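Local coordinates for ribonucleoside-diphosphate reductase (Pseudomonas aeruginosa, PDB 5IM3), which probably reduces ribonucleoside diphosphates to the deoxyribonucleotides needed for DNA synthesis, and binds dATP as an allosteric effector, at residues 353-358 with 631-636; 389-394 with 643-648; 587-592 with 602-607; 625-630 with 658-663; 767-772 with 864-869. All coordinates share one frame; numbering follows the deposited sequence.

Contact 1 of 5, residues 353-358 with 631-636; sequences YMSSTP and VRMLDN
Tyr353 opens strand 353-355 and meets segment 631-636 through Met633 and Leu634. Its CG lies trans to the backbone N (chi1 157°), which carries the ring away from the strand toward the helix. The methyl CE of Met633 comes to the ring's edge, near its plane, and stands 3.8 Å from CE1 of Tyr353. The sulfur sits obliquely: SD is 5.0 Å from the centroid of the Tyr353 ring, 55° off the ring normal, a Met-aromatic contact in which the two side chains slide past each other in opposite directions. At the far end of the ring, the phenol OH of Tyr353 rests against the branch of Leu634, 3.4 Å from its CD2. Met354 points away from the helix, and its backbone pairs with Ser606, placing this short strand beside strand 600-608. Two residues after the tyrosine, Ser355 returns to the interface, its OG 3.8 Å from the same Met633 CE. That methyl thus touches both a ring edge and a hydroxyl, brought there by the bend at the end of the methionine. Strand and helix segments run almost parallel, 7° apart, with 10.2 Å between their axes. No hydrogen bond joins them, so strand 353-355 and segment 631-636 meet by dispersion and sulfur-aromatic contact, with both hydroxyls facing hydrocarbon at this interface.

Contact 2 of 5, residues 389-394 with 643-648; sequences IHDNAM and YSVPQA
Asp391 and Gln647 reach toward each other from opposite directions where helix 382-395, which links the parallel strands 373-377 and 401-405 as a beta-alpha-beta crossover of the barrel, meets the loop leading into helix 646-655. The torsions of both side chains direct their polar ends to one another. The aspartate has CG opposite its carbonyl carbon (chi1 -67°), while Gln647 places CG between its backbone N and carbonyl carbon and then bends at chi2 (-102°), a folded shape that brings its amide toward Asp391 of helix 382-395. NE2 of Gln647 comes 3.3 Å from OD2 of Asp391, with the amide plane turned 89° from the carboxylate. One turn further along the helix, Met394 starts toward the loop, but bends at chi2 and chi3 lead its sulfur end away. The Met394 side chain lies about 6 Å (nearest atoms) from a bound dATP, in keeping with a place beside the effector site. The second subunit also packs here: Leu382 of that subunit touches Met394, and Ser383 of that subunit bonds to His390, so the helix belongs to the dimer interface as well. Val645, at the N-cap position of its helix, lies beside both Asp391 and Met394: its CG1 is 4.1 Å from CB of Met394.

Contact 3 of 5, residues 587-592 with 602-607; sequences CTEITL and CNLGSI
The flat group in this contact is the Glu589 carboxylate, which meets strand 600-608 through a single oxygen: OE2 lies 3.9 Å from CD1 of Leu604. The two side chains come from opposite directions, and the glutamate reaches this point by bending at chi2 (-74°). Beside it, Ile590 carries the larger part of the interface. Its CG1 rests 3.7 Å from SG of Cys602, and its branch methyl CG2 touches the same sulfur, so two branches of the isoleucine, CG1 and CG2, touch SG. Farther out, CD1 of Ile590 leans across the leucine obliquely, 4.0 Å from CD2 of Leu604. SG of Cys602 is bonded to SG of Cys373 on the neighbouring strand 373-377, a disulfide between antiparallel strands of the ten-stranded alpha-beta barrel. Segment 587-592 is an extended loop running inside that barrel, consistent with the finger loop of the family. Asn585 holds the loop's turn by accepting bonds from the backbone N atoms of Glu589 and Ile590. No hydrogen bond joins the segments; the sulfur of Cys602 meets only hydrocarbon of segment 587-592. The bonded pair probably represents the oxidised state of the cysteines that supply reducing equivalents in class I reductases.

Contact 4 of 5, residues 625-630 with 658-663; sequences KTVKTA and VGLGIM
Apolar contact is all that passes between Leu660 and segment 625-630 of helix 620-640, and the leucine divides it between its two methyls. CD1 of Leu660 rests 3.7 Å from CB of Ala630, whereas CD2 of Leu660 lies 3.9 Å from CG1 of Val627. Those partners are three residues apart on one face of the helix, and the fork of the leucine fits against them because its CG is extended away from the backbone N (chi1 180°) and chi2 (68°) turns the fork so that each methyl faces one partner. Val627 meets the leucine at a slant and also touches Tyr695 and Ala696 of helix 679-707. The helix lies between strand 600-608 and strand 659-663 in the chain, and these two strands are parallel neighbours in the sheet, so with helix 646-655 it forms part of a beta-alpha-beta crossover that lays helix 620-640 on the outside of the barrel. Polar interactions run within the elements or to other neighbours. Inside the helix, Ala630 N bonds to Thr626 O at 2.8 Å. The backbone of Leu660 bonds to Ile766 and Ala768 on one side of the strand, and Gly659 bonds to Asn603 and Gly605 on the other.

Contact 5 of 5, residues 767-772 with 864-869; sequences MAIAPT and SRRQKW
The end of the Met767 side chain reaches the backbone carbonyl of Trp869. Starting at CB, the methionine leaves the backbone with CG opposite the carbonyl carbon (chi1 -54°), and CB itself packs on the carbonyl oxygen of Leu660 in the neighbouring barrel strand. CG carries the chain on in extended form. SD then comes 3.6 Å from the backbone O of Trp869, which lies on the far side of the sulfur from CG. A turn at chi3 swings CE aside, yet CE of Met767 remains 4.2 Å from the same Trp869 O. Two residues on, Ile769 offers its terminal CD1 to CD of Arg866, 4.2 Å away, the two side chains crossing at about a right angle. The aliphatic part of the arginine does this touching; its NE bonds to Gln874 and its guanidinium makes a cation-pi contact with Phe665. Likewise the indole of Trp869 turns away from the methionine, giving NE1 to Asp686 and lying nearly parallel to Trp750. The contact joins loop 767-772, which lines the barrel strand 659-663, to helix 856-866 and the residues that follow it. The segments meet without hydrogen bonds; the polar ends of Arg866 and Trp869 are instead engaged by Gln874, Phe665 and Asp686.

Overall arrangement
Contacts 1, 3, 4 and 5 are buried and form one continuous block around the barrel sheet, whereas contact 2 is partly exposed and touches the second subunit. Contacts 1 and 4 share helix 620-640, their centres 8 Å apart: Tyr353 also packs on Ala630 and Leu660. Strand 600-608 of contact 3 lies between strands 353-355 and 659-663, its backbone paired with both. Contact 5 adjoins contacts 3 and 4, with Ala768 N bonded to Leu660 O and Ala770 packed on Glu589. The chemistry follows position: methyl-to-methyl packing beneath the helix in contact 4, sulfur contacts in 1, 3 and 5, and a carboxylate-amide approach beside the second subunit in contact 2.

Contact 1 of 5, residues 353-358 with 631-636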
# COMPACT_ATOMS: atom_id res chain seq x y z
N TYR A 353 -23.72 -29.38 -38.25
CA TYR A 353 -23.09 -28.12 -38.59
C TYR A 353 -24.14 -27.03 -38.39
O TYR A 353 -25.34 -27.30 -38.47
CB TYR A 353 -22.56 -28.13 -40.04
CG TYR A 353 -22.39 -26.77 -40.68
CD1 TYR A 353 -23.44 -26.16 -41.37
CD2 TYR A 353 -21.18 -26.09 -40.60
CE1 TYR A 353 -23.28 -24.92 -41.96
CE2 TYR A 353 -21.02 -24.85 -41.19
CZ TYR A 353 -22.07 -24.27 -41.87
OH TYR A 353 -21.91 -23.03 -42.45
N MET A 354 -23.68 -25.82 -38.09
CA MET A 354 -24.60 -24.71 -37.87
C MET A 354 -24.05 -23.47 -38.57
O MET A 354 -22.92 -23.07 -38.31
CB MET A 354 -24.81 -24.44 -36.38
CG MET A 354 -25.97 -23.50 -36.08
SD MET A 354 -27.54 -24.04 -36.80
CE MET A 354 -27.77 -25.63 -35.99
N SER A 355 -24.87 -22.88 -39.43
CA SER A 355 -24.49 -21.64 -40.07
C SER A 355 -24.34 -20.54 -39.03
O SER A 355 -24.82 -20.65 -37.90
CB SER A 355 -25.54 -21.24 -41.11
OG SER A 355 -25.76 -22.29 -42.04
N SER A 356 -23.64 -19.48 -39.42
CA SER A 356 -23.43 -18.36 -38.52
C SER A 356 -24.76 -17.68 -38.18
O SER A 356 -25.77 -17.85 -38.87
CB SER A 356 -22.48 -17.35 -39.15
OG SER A 356 -23.03 -16.83 -40.35
N THR A 357 -24.72 -16.89 -37.11
CA THR A 357 -25.90 -16.14 -36.67
C THR A 357 -26.56 -15.33 -37.77
O THR A 357 -27.79 -15.39 -37.90
CB THR A 357 -25.48 -15.26 -35.48
OG1 THR A 357 -25.50 -16.04 -34.28
CG2 THR A 357 -26.40 -14.05 -35.32
N PRO A 358 -25.84 -14.54 -38.58
CA PRO A 358 -26.54 -13.78 -39.63
C PRO A 358 -27.18 -14.65 -40.69
O PRO A 358 -28.28 -14.33 -41.16
CB PRO A 358 -25.44 -12.88 -40.21
CG PRO A 358 -24.17 -13.55 -39.88
CD PRO A 358 -24.40 -14.24 -38.56
N VAL A 631 -18.90 -26.65 -46.61
CA VAL A 631 -18.18 -25.76 -47.50
C VAL A 631 -19.08 -25.29 -48.64
O VAL A 631 -19.05 -24.12 -49.03
CB VAL A 631 -16.91 -26.45 -48.04
CG1 VAL A 631 -16.22 -25.58 -49.09
CG2 VAL A 631 -15.95 -26.76 -46.89
N ARG A 632 -19.90 -26.19 -49.18
CA ARG A 632 -20.81 -25.80 -50.24
C ARG A 632 -21.78 -24.73 -49.76
O ARG A 632 -21.99 -23.72 -50.44
CB ARG A 632 -21.58 -27.02 -50.76
CG ARG A 632 -22.43 -26.71 -51.99
CD ARG A 632 -23.25 -27.92 -52.43
NE ARG A 632 -23.92 -27.68 -53.71
CZ ARG A 632 -23.38 -27.94 -54.90
NH1 ARG A 632 -22.16 -28.45 -54.99
NH2 ARG A 632 -24.07 -27.68 -56.00
N MET A 633 -22.38 -24.93 -48.59
CA MET A 633 -23.28 -23.93 -48.04
C MET A 633 -22.58 -22.59 -47.87
O MET A 633 -23.16 -21.53 -48.15
CB MET A 633 -23.84 -24.41 -46.70
CG MET A 633 -24.70 -25.67 -46.82
SD MET A 633 -25.13 -26.39 -45.23
CE MET A 633 -26.14 -25.11 -44.51
N LEU A 634 -21.33 -22.61 -47.41
CA LEU A 634 -20.59 -21.36 -47.23
C LEU A 634 -20.29 -20.71 -48.57
O LEU A 634 -20.34 -19.48 -48.70
CB LEU A 634 -19.31 -21.60 -46.44
CG LEU A 634 -19.48 -21.90 -44.95
CD1 LEU A 634 -18.14 -22.18 -44.29
CD2 LEU A 634 -20.19 -20.75 -44.23
N ASP A 635 -19.97 -21.51 -49.59
CA ASP A 635 -19.74 -20.94 -50.91
C ASP A 635 -21.02 -20.32 -51.46
O ASP A 635 -20.98 -19.29 -52.14
CB ASP A 635 -19.20 -22.01 -51.86
CG ASP A 635 -18.52 -21.41 -53.08
OD1 ASP A 635 -17.66 -20.53 -52.91
OD2 ASP A 635 -18.86 -21.80 -54.22
N ASN A 636 -22.17 -20.94 -51.18
CA ASN A 636 -23.45 -20.36 -51.59
C ASN A 636 -23.68 -19.02 -50.92
O ASN A 636 -24.23 -18.09 -51.53
CB ASN A 636 -24.59 -21.32 -51.26
CG ASN A 636 -24.65 -22.51 -52.20
OD1 ASN A 636 -23.70 -22.81 -52.91
ND2 ASN A 636 -25.79 -23.19 -52.21

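Contact 2 of 5, residues 389-394 with 643-648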
# COMPACT_ATOMS: atom_id res chain seq x y z
N ILE A 389 -14.99 6.05 -42.40
CA ILE A 389 -16.02 6.27 -41.39
C ILE A 389 -17.39 5.99 -41.97
O ILE A 389 -18.25 5.39 -41.32
CB ILE A 389 -15.94 7.71 -40.84
CG1 ILE A 389 -14.55 8.02 -40.30
CG2 ILE A 389 -16.99 7.91 -39.74
CD1 ILE A 389 -14.11 7.13 -39.19
N HIS A 390 -17.62 6.44 -43.21
CA HIS A 390 -18.90 6.21 -43.87
C HIS A 390 -19.16 4.72 -44.06
O HIS A 390 -20.28 4.24 -43.84
CB HIS A 390 -18.91 6.94 -45.21
CG HIS A 390 -20.20 6.82 -45.96
ND1 HIS A 390 -20.58 5.67 -46.61
CD2 HIS A 390 -21.18 7.73 -46.20
CE1 HIS A 390 -21.74 5.86 -47.20
NE2 HIS A 390 -22.13 7.10 -46.97
N ASP A 391 -18.13 3.97 -44.48
CA ASP A 391 -18.29 2.52 -44.65
C ASP A 391 -18.58 1.85 -43.32
O ASP A 391 -19.43 0.95 -43.24
CB ASP A 391 -17.03 1.93 -45.29
CG ASP A 391 -16.84 2.39 -46.72
OD1 ASP A 391 -17.83 2.80 -47.36
OD2 ASP A 391 -15.69 2.33 -47.22
N ASN A 392 -17.89 2.26 -42.26
CA ASN A 392 -18.16 1.72 -40.93
C ASN A 392 -19.63 1.83 -40.59
O ASN A 392 -20.25 0.87 -40.12
CB ASN A 392 -17.33 2.46 -39.88
CG ASN A 392 -15.95 1.85 -39.67
OD1 ASN A 392 -15.37 2.00 -38.60
ND2 ASN A 392 -15.43 1.16 -40.68
N ALA A 393 -20.22 3.00 -40.83
CA ALA A 393 -21.62 3.21 -40.50
C ALA A 393 -22.52 2.30 -41.34
O ALA A 393 -23.43 1.65 -40.80
CB ALA A 393 -22.00 4.68 -40.70
N MET A 394 -22.27 2.22 -42.65
CA MET A 394 -23.13 1.41 -43.52
C MET A 394 -23.02 -0.07 -43.19
O MET A 394 -24.03 -0.78 -43.15
CB MET A 394 -22.77 1.65 -44.99
CG MET A 394 -22.97 3.08 -45.47
SD MET A 394 -24.63 3.71 -45.15
CE MET A 394 -24.36 4.62 -43.66
N TYR A 643 -25.28 -7.18 -50.77
CA TYR A 643 -24.14 -6.33 -50.47
C TYR A 643 -24.55 -4.86 -50.47
O TYR A 643 -25.16 -4.38 -51.43
CB TYR A 643 -23.02 -6.56 -51.48
CG TYR A 643 -22.45 -7.96 -51.42
CD1 TYR A 643 -21.43 -8.28 -50.54
CD2 TYR A 643 -22.95 -8.97 -52.24
CE1 TYR A 643 -20.90 -9.55 -50.48
CE2 TYR A 643 -22.43 -10.26 -52.19
CZ TYR A 643 -21.41 -10.54 -51.30
OH TYR A 643 -20.88 -11.81 -51.22
N SER A 644 -24.21 -4.16 -49.39
CA SER A 644 -24.49 -2.74 -49.24
C SER A 644 -23.40 -1.87 -49.84
O SER A 644 -23.70 -0.88 -50.52
CB SER A 644 -24.65 -2.39 -47.75
OG SER A 644 -25.67 -3.17 -47.14
N VAL A 645 -22.13 -2.21 -49.60
CA VAL A 645 -21.01 -1.44 -50.13
C VAL A 645 -20.37 -2.23 -51.26
O VAL A 645 -20.16 -3.45 -51.12
CB VAL A 645 -19.99 -1.10 -49.03
CG1 VAL A 645 -20.69 -0.42 -47.86
CG2 VAL A 645 -19.25 -2.34 -48.57
N PRO A 646 -20.02 -1.59 -52.38
CA PRO A 646 -19.59 -2.37 -53.55
C PRO A 646 -18.24 -3.05 -53.38
O PRO A 646 -18.01 -4.10 -53.99
CB PRO A 646 -19.55 -1.32 -54.67
CG PRO A 646 -19.27 -0.04 -53.96
CD PRO A 646 -19.95 -0.14 -52.62
N GLN A 647 -17.34 -2.49 -52.57
CA GLN A 647 -16.04 -3.12 -52.39
C GLN A 647 -16.10 -4.37 -51.53
O GLN A 647 -15.13 -5.14 -51.51
CB GLN A 647 -15.04 -2.12 -51.79
CG GLN A 647 -15.58 -1.32 -50.61
CD GLN A 647 -15.98 0.09 -50.99
OE1 GLN A 647 -16.75 0.31 -51.92
NE2 GLN A 647 -15.45 1.07 -50.26
N ALA A 648 -17.22 -4.61 -50.83
CA ALA A 648 -17.40 -5.87 -50.13
C ALA A 648 -17.85 -6.96 -51.09
O ALA A 648 -17.37 -8.09 -51.03
CB ALA A 648 -18.40 -5.70 -48.99

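Contact 3 of 5, residues 587-592 with 602-607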
# COMPACT_ATOMS: atom_id res chain seq x y z
N CYS A 587 -12.98 -10.18 -34.07
CA CYS A 587 -12.82 -11.33 -33.18
C CYS A 587 -11.48 -12.04 -33.36
O CYS A 587 -11.23 -13.04 -32.68
CB CYS A 587 -13.97 -12.31 -33.40
SG CYS A 587 -15.60 -11.57 -33.08
N THR A 588 -10.62 -11.55 -34.26
CA THR A 588 -9.20 -11.93 -34.34
C THR A 588 -9.00 -13.37 -34.83
O THR A 588 -8.05 -14.03 -34.41
CB THR A 588 -8.48 -11.73 -33.01
OG1 THR A 588 -8.84 -12.77 -32.09
CG2 THR A 588 -8.82 -10.37 -32.41
N GLU A 589 -9.85 -13.86 -35.74
CA GLU A 589 -9.63 -15.16 -36.37
C GLU A 589 -9.57 -15.09 -37.89
O GLU A 589 -9.34 -16.12 -38.53
CB GLU A 589 -10.73 -16.15 -35.95
CG GLU A 589 -12.04 -16.08 -36.75
CD GLU A 589 -12.89 -14.87 -36.40
OE1 GLU A 589 -12.43 -14.02 -35.62
OE2 GLU A 589 -14.03 -14.79 -36.91
N ILE A 590 -9.76 -13.91 -38.48
CA ILE A 590 -9.84 -13.75 -39.93
C ILE A 590 -8.58 -13.04 -40.40
O ILE A 590 -8.11 -12.09 -39.77
CB ILE A 590 -11.10 -12.96 -40.32
CG1 ILE A 590 -12.35 -13.67 -39.79
CG2 ILE A 590 -11.18 -12.78 -41.82
CD1 ILE A 590 -12.55 -15.09 -40.33
N THR A 591 -8.03 -13.50 -41.54
CA THR A 591 -6.82 -12.92 -42.12
C THR A 591 -7.03 -12.83 -43.63
O THR A 591 -6.60 -13.70 -44.40
CB THR A 591 -5.57 -13.73 -41.77
OG1 THR A 591 -5.73 -15.09 -42.21
CG2 THR A 591 -5.31 -13.71 -40.27
N LEU A 592 -7.69 -11.75 -44.06
CA LEU A 592 -8.01 -11.52 -45.46
C LEU A 592 -7.43 -10.18 -45.92
O LEU A 592 -7.25 -9.26 -45.13
CB LEU A 592 -9.53 -11.53 -45.68
CG LEU A 592 -10.26 -12.82 -45.32
CD1 LEU A 592 -11.77 -12.61 -45.43
CD2 LEU A 592 -9.82 -13.97 -46.21
N CYS A 602 -16.31 -11.90 -44.00
CA CYS A 602 -16.16 -13.20 -43.35
C CYS A 602 -17.48 -13.96 -43.46
O CYS A 602 -18.50 -13.53 -42.91
CB CYS A 602 -15.76 -13.06 -41.88
SG CYS A 602 -14.88 -11.52 -41.48
N ASN A 603 -17.45 -15.08 -44.17
CA ASN A 603 -18.61 -15.95 -44.33
C ASN A 603 -18.34 -17.23 -43.53
O ASN A 603 -17.43 -18.00 -43.87
CB ASN A 603 -18.85 -16.23 -45.81
CG ASN A 603 -18.59 -15.01 -46.69
OD1 ASN A 603 -19.36 -14.05 -46.70
ND2 ASN A 603 -17.48 -15.04 -47.43
N LEU A 604 -19.11 -17.44 -42.46
CA LEU A 604 -18.69 -18.32 -41.37
C LEU A 604 -19.73 -19.38 -41.04
O LEU A 604 -20.94 -19.18 -41.19
CB LEU A 604 -18.41 -17.52 -40.09
CG LEU A 604 -17.37 -16.42 -40.21
CD1 LEU A 604 -17.27 -15.64 -38.90
CD2 LEU A 604 -16.02 -17.00 -40.61
N GLY A 605 -19.23 -20.52 -40.56
CA GLY A 605 -20.03 -21.60 -40.01
C GLY A 605 -19.12 -22.53 -39.24
O GLY A 605 -17.90 -22.46 -39.36
N SER A 606 -19.73 -23.41 -38.44
CA SER A 606 -18.95 -24.22 -37.52
C SER A 606 -19.43 -25.66 -37.48
O SER A 606 -20.63 -25.93 -37.38
CB SER A 606 -18.99 -23.62 -36.11
OG SER A 606 -18.17 -22.47 -36.03
N ILE A 607 -18.46 -26.58 -37.53
CA ILE A 607 -18.74 -28.00 -37.35
C ILE A 607 -19.00 -28.27 -35.87
O ILE A 607 -18.39 -27.66 -34.98
CB ILE A 607 -17.55 -28.84 -37.85
CG1 ILE A 607 -17.22 -28.51 -39.31
CG2 ILE A 607 -17.86 -30.32 -37.68
CD1 ILE A 607 -18.33 -28.81 -40.30

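Contact 4 of 5, residues 625-630 with 658-663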
# COMPACT_ATOMS: atom_id res chain seq x y z
N LYS A 625 -18.42 -36.08 -44.85
CA LYS A 625 -19.71 -35.75 -45.43
C LYS A 625 -20.21 -34.40 -44.94
O LYS A 625 -20.74 -33.60 -45.72
CB LYS A 625 -20.72 -36.84 -45.11
CG LYS A 625 -20.42 -38.16 -45.80
CD LYS A 625 -20.53 -39.32 -44.83
CE LYS A 625 -20.19 -40.64 -45.49
NZ LYS A 625 -20.25 -41.76 -44.52
N THR A 626 -20.06 -34.12 -43.64
CA THR A 626 -20.54 -32.85 -43.10
C THR A 626 -19.69 -31.68 -43.60
O THR A 626 -20.23 -30.61 -43.90
CB THR A 626 -20.54 -32.91 -41.58
OG1 THR A 626 -19.22 -33.21 -41.12
CG2 THR A 626 -21.51 -33.98 -41.08
N VAL A 627 -18.37 -31.87 -43.69
CA VAL A 627 -17.50 -30.80 -44.16
C VAL A 627 -17.80 -30.49 -45.63
O VAL A 627 -17.85 -29.32 -46.03
CB VAL A 627 -16.02 -31.16 -43.94
CG1 VAL A 627 -15.11 -30.15 -44.63
CG2 VAL A 627 -15.71 -31.22 -42.46
N LYS A 628 -17.97 -31.52 -46.45
CA LYS A 628 -18.27 -31.30 -47.86
C LYS A 628 -19.52 -30.44 -48.03
O LYS A 628 -19.53 -29.51 -48.85
CB LYS A 628 -18.45 -32.64 -48.58
CG LYS A 628 -17.15 -33.34 -48.93
CD LYS A 628 -17.41 -34.59 -49.75
CE LYS A 628 -16.16 -35.10 -50.44
NZ LYS A 628 -16.46 -36.19 -51.42
N THR A 629 -20.57 -30.73 -47.27
CA THR A 629 -21.80 -29.95 -47.38
C THR A 629 -21.64 -28.58 -46.74
O THR A 629 -22.23 -27.61 -47.22
CB THR A 629 -22.96 -30.71 -46.74
OG1 THR A 629 -23.14 -31.96 -47.42
CG2 THR A 629 -24.25 -29.90 -46.83
N ALA A 630 -20.87 -28.49 -45.65
CA ALA A 630 -20.65 -27.20 -45.00
C ALA A 630 -19.98 -26.22 -45.94
O ALA A 630 -20.42 -25.07 -46.08
CB ALA A 630 -19.81 -27.40 -43.74
N VAL A 658 -14.10 -18.29 -47.32
CA VAL A 658 -15.06 -18.74 -46.32
C VAL A 658 -14.28 -19.06 -45.05
O VAL A 658 -13.05 -19.11 -45.05
CB VAL A 658 -15.87 -19.97 -46.80
CG1 VAL A 658 -16.64 -19.64 -48.08
CG2 VAL A 658 -14.96 -21.18 -47.02
N GLY A 659 -15.02 -19.26 -43.97
CA GLY A 659 -14.42 -19.59 -42.69
C GLY A 659 -15.16 -20.69 -41.96
O GLY A 659 -16.10 -20.41 -41.20
N LEU A 660 -14.76 -21.94 -42.18
CA LEU A 660 -15.36 -23.08 -41.51
C LEU A 660 -14.61 -23.34 -40.20
O LEU A 660 -13.41 -23.62 -40.22
CB LEU A 660 -15.32 -24.32 -42.40
CG LEU A 660 -15.91 -25.61 -41.83
CD1 LEU A 660 -17.42 -25.49 -41.66
CD2 LEU A 660 -15.58 -26.80 -42.71
N GLY A 661 -15.32 -23.26 -39.08
CA GLY A 661 -14.75 -23.47 -37.77
C GLY A 661 -15.26 -24.74 -37.11
O GLY A 661 -15.82 -25.63 -37.76
N ILE A 662 -15.05 -24.81 -35.79
CA ILE A 662 -15.47 -25.96 -34.99
C ILE A 662 -16.07 -25.47 -33.68
O ILE A 662 -15.80 -24.36 -33.22
CB ILE A 662 -14.31 -26.93 -34.71
CG1 ILE A 662 -13.14 -26.19 -34.04
CG2 ILE A 662 -13.85 -27.60 -36.01
CD1 ILE A 662 -12.06 -27.11 -33.50
N MET A 663 -16.87 -26.34 -33.07
CA MET A 663 -17.39 -26.11 -31.73
C MET A 663 -17.64 -27.45 -31.06
O MET A 663 -17.63 -28.50 -31.71
CB MET A 663 -18.67 -25.25 -31.75
CG MET A 663 -19.79 -25.79 -32.61
SD MET A 663 -21.28 -24.77 -32.47
CE MET A 663 -22.37 -25.61 -33.62

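Contact 5 of 5, residues 767-772 with 864-869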
# COMPACT_ATOMS: atom_id res chain seq x y z
N MET A 767 -10.84 -22.08 -43.70
CA MET A 767 -11.05 -22.39 -42.29
C MET A 767 -10.74 -21.20 -41.40
O MET A 767 -9.80 -20.44 -41.64
CB MET A 767 -10.17 -23.56 -41.88
CG MET A 767 -10.36 -24.79 -42.75
SD MET A 767 -9.00 -25.94 -42.56
CE MET A 767 -9.33 -26.54 -40.90
N ALA A 768 -11.56 -21.05 -40.36
CA ALA A 768 -11.34 -20.06 -39.31
C ALA A 768 -12.20 -20.46 -38.12
O ALA A 768 -13.38 -20.79 -38.30
CB ALA A 768 -11.69 -18.65 -39.79
N ILE A 769 -11.62 -20.44 -36.93
CA ILE A 769 -12.33 -20.81 -35.71
C ILE A 769 -12.75 -19.52 -35.02
O ILE A 769 -11.94 -18.84 -34.40
CB ILE A 769 -11.48 -21.70 -34.79
CG1 ILE A 769 -11.09 -22.99 -35.52
CG2 ILE A 769 -12.25 -22.03 -33.51
CD1 ILE A 769 -10.15 -23.88 -34.71
N ALA A 770 -14.03 -19.19 -35.13
CA ALA A 770 -14.62 -18.00 -34.55
C ALA A 770 -15.40 -18.35 -33.30
O ALA A 770 -15.72 -19.52 -33.06
CB ALA A 770 -15.56 -17.34 -35.57
N PRO A 771 -15.71 -17.36 -32.46
CA PRO A 771 -16.61 -17.63 -31.33
C PRO A 771 -17.95 -18.14 -31.83
O PRO A 771 -18.37 -17.86 -32.95
CB PRO A 771 -16.74 -16.27 -30.64
CG PRO A 771 -15.50 -15.52 -31.06
CD PRO A 771 -15.23 -15.98 -32.45
N THR A 772 -18.63 -18.91 -30.98
CA THR A 772 -19.86 -19.60 -31.36
C THR A 772 -20.89 -19.49 -30.24
O THR A 772 -21.64 -20.44 -29.98
CB THR A 772 -19.60 -21.07 -31.67
OG1 THR A 772 -19.17 -21.74 -30.48
CG2 THR A 772 -18.54 -21.22 -32.75
N SER A 864 -1.62 -23.87 -31.14
CA SER A 864 -0.48 -23.89 -32.05
C SER A 864 -0.60 -25.01 -33.07
O SER A 864 -0.29 -24.83 -34.25
CB SER A 864 0.83 -24.02 -31.26
OG SER A 864 1.93 -24.15 -32.14
N ARG A 865 -1.03 -26.20 -32.63
CA ARG A 865 -1.11 -27.33 -33.54
C ARG A 865 -2.34 -27.25 -34.43
O ARG A 865 -2.31 -27.75 -35.56
CB ARG A 865 -1.10 -28.64 -32.77
CG ARG A 865 0.30 -29.05 -32.34
CD ARG A 865 0.25 -29.69 -30.99
NE ARG A 865 1.57 -30.06 -30.49
CZ ARG A 865 2.18 -31.21 -30.74
NH1 ARG A 865 1.61 -32.12 -31.52
NH2 ARG A 865 3.38 -31.44 -30.23
N ARG A 866 -3.43 -26.66 -33.95
CA ARG A 866 -4.57 -26.42 -34.82
C ARG A 866 -4.21 -25.44 -35.92
O ARG A 866 -4.63 -25.60 -37.08
CB ARG A 866 -5.77 -25.91 -34.01
CG ARG A 866 -6.46 -27.00 -33.20
CD ARG A 866 -7.74 -26.48 -32.55
NE ARG A 866 -7.44 -25.46 -31.54
CZ ARG A 866 -7.31 -25.71 -30.24
NH1 ARG A 866 -7.48 -26.93 -29.76
NH2 ARG A 866 -7.03 -24.71 -29.41
N GLN A 867 -3.41 -24.42 -35.59
CA GLN A 867 -3.03 -23.40 -36.55
C GLN A 867 -2.17 -23.93 -37.68
O GLN A 867 -2.01 -23.26 -38.71
CB GLN A 867 -2.30 -22.26 -35.84
CG GLN A 867 -2.09 -21.01 -36.69
CD GLN A 867 -3.39 -20.47 -37.27
OE1 GLN A 867 -4.20 -19.88 -36.56
NE2 GLN A 867 -3.59 -20.68 -38.57
N LYS A 868 -1.59 -25.13 -37.53
CA LYS A 868 -0.78 -25.69 -38.61
C LYS A 868 -1.63 -26.02 -39.82
O LYS A 868 -1.13 -26.04 -40.95
CB LYS A 868 -0.08 -26.95 -38.14
CG LYS A 868 0.58 -26.84 -36.79
CD LYS A 868 1.38 -28.09 -36.46
CE LYS A 868 0.55 -29.37 -36.58
NZ LYS A 868 1.37 -30.58 -36.31
N TRP A 869 -2.92 -26.30 -39.61
CA TRP A 869 -3.80 -26.75 -40.67
C TRP A 869 -4.79 -25.68 -41.11
O TRP A 869 -5.41 -25.83 -42.17
CB TRP A 869 -4.56 -27.99 -40.20
CG TRP A 869 -3.66 -29.01 -39.56
CD1 TRP A 869 -3.56 -29.30 -38.23
CD2 TRP A 869 -2.72 -29.86 -40.23
NE1 TRP A 869 -2.62 -30.28 -38.03
CE2 TRP A 869 -2.09 -30.64 -39.24
CE3 TRP A 869 -2.36 -30.04 -41.56
CZ2 TRP A 869 -1.12 -31.59 -39.54
CZ3 TRP A 869 -1.39 -30.98 -41.87
CH2 TRP A 869 -0.78 -31.74 -40.86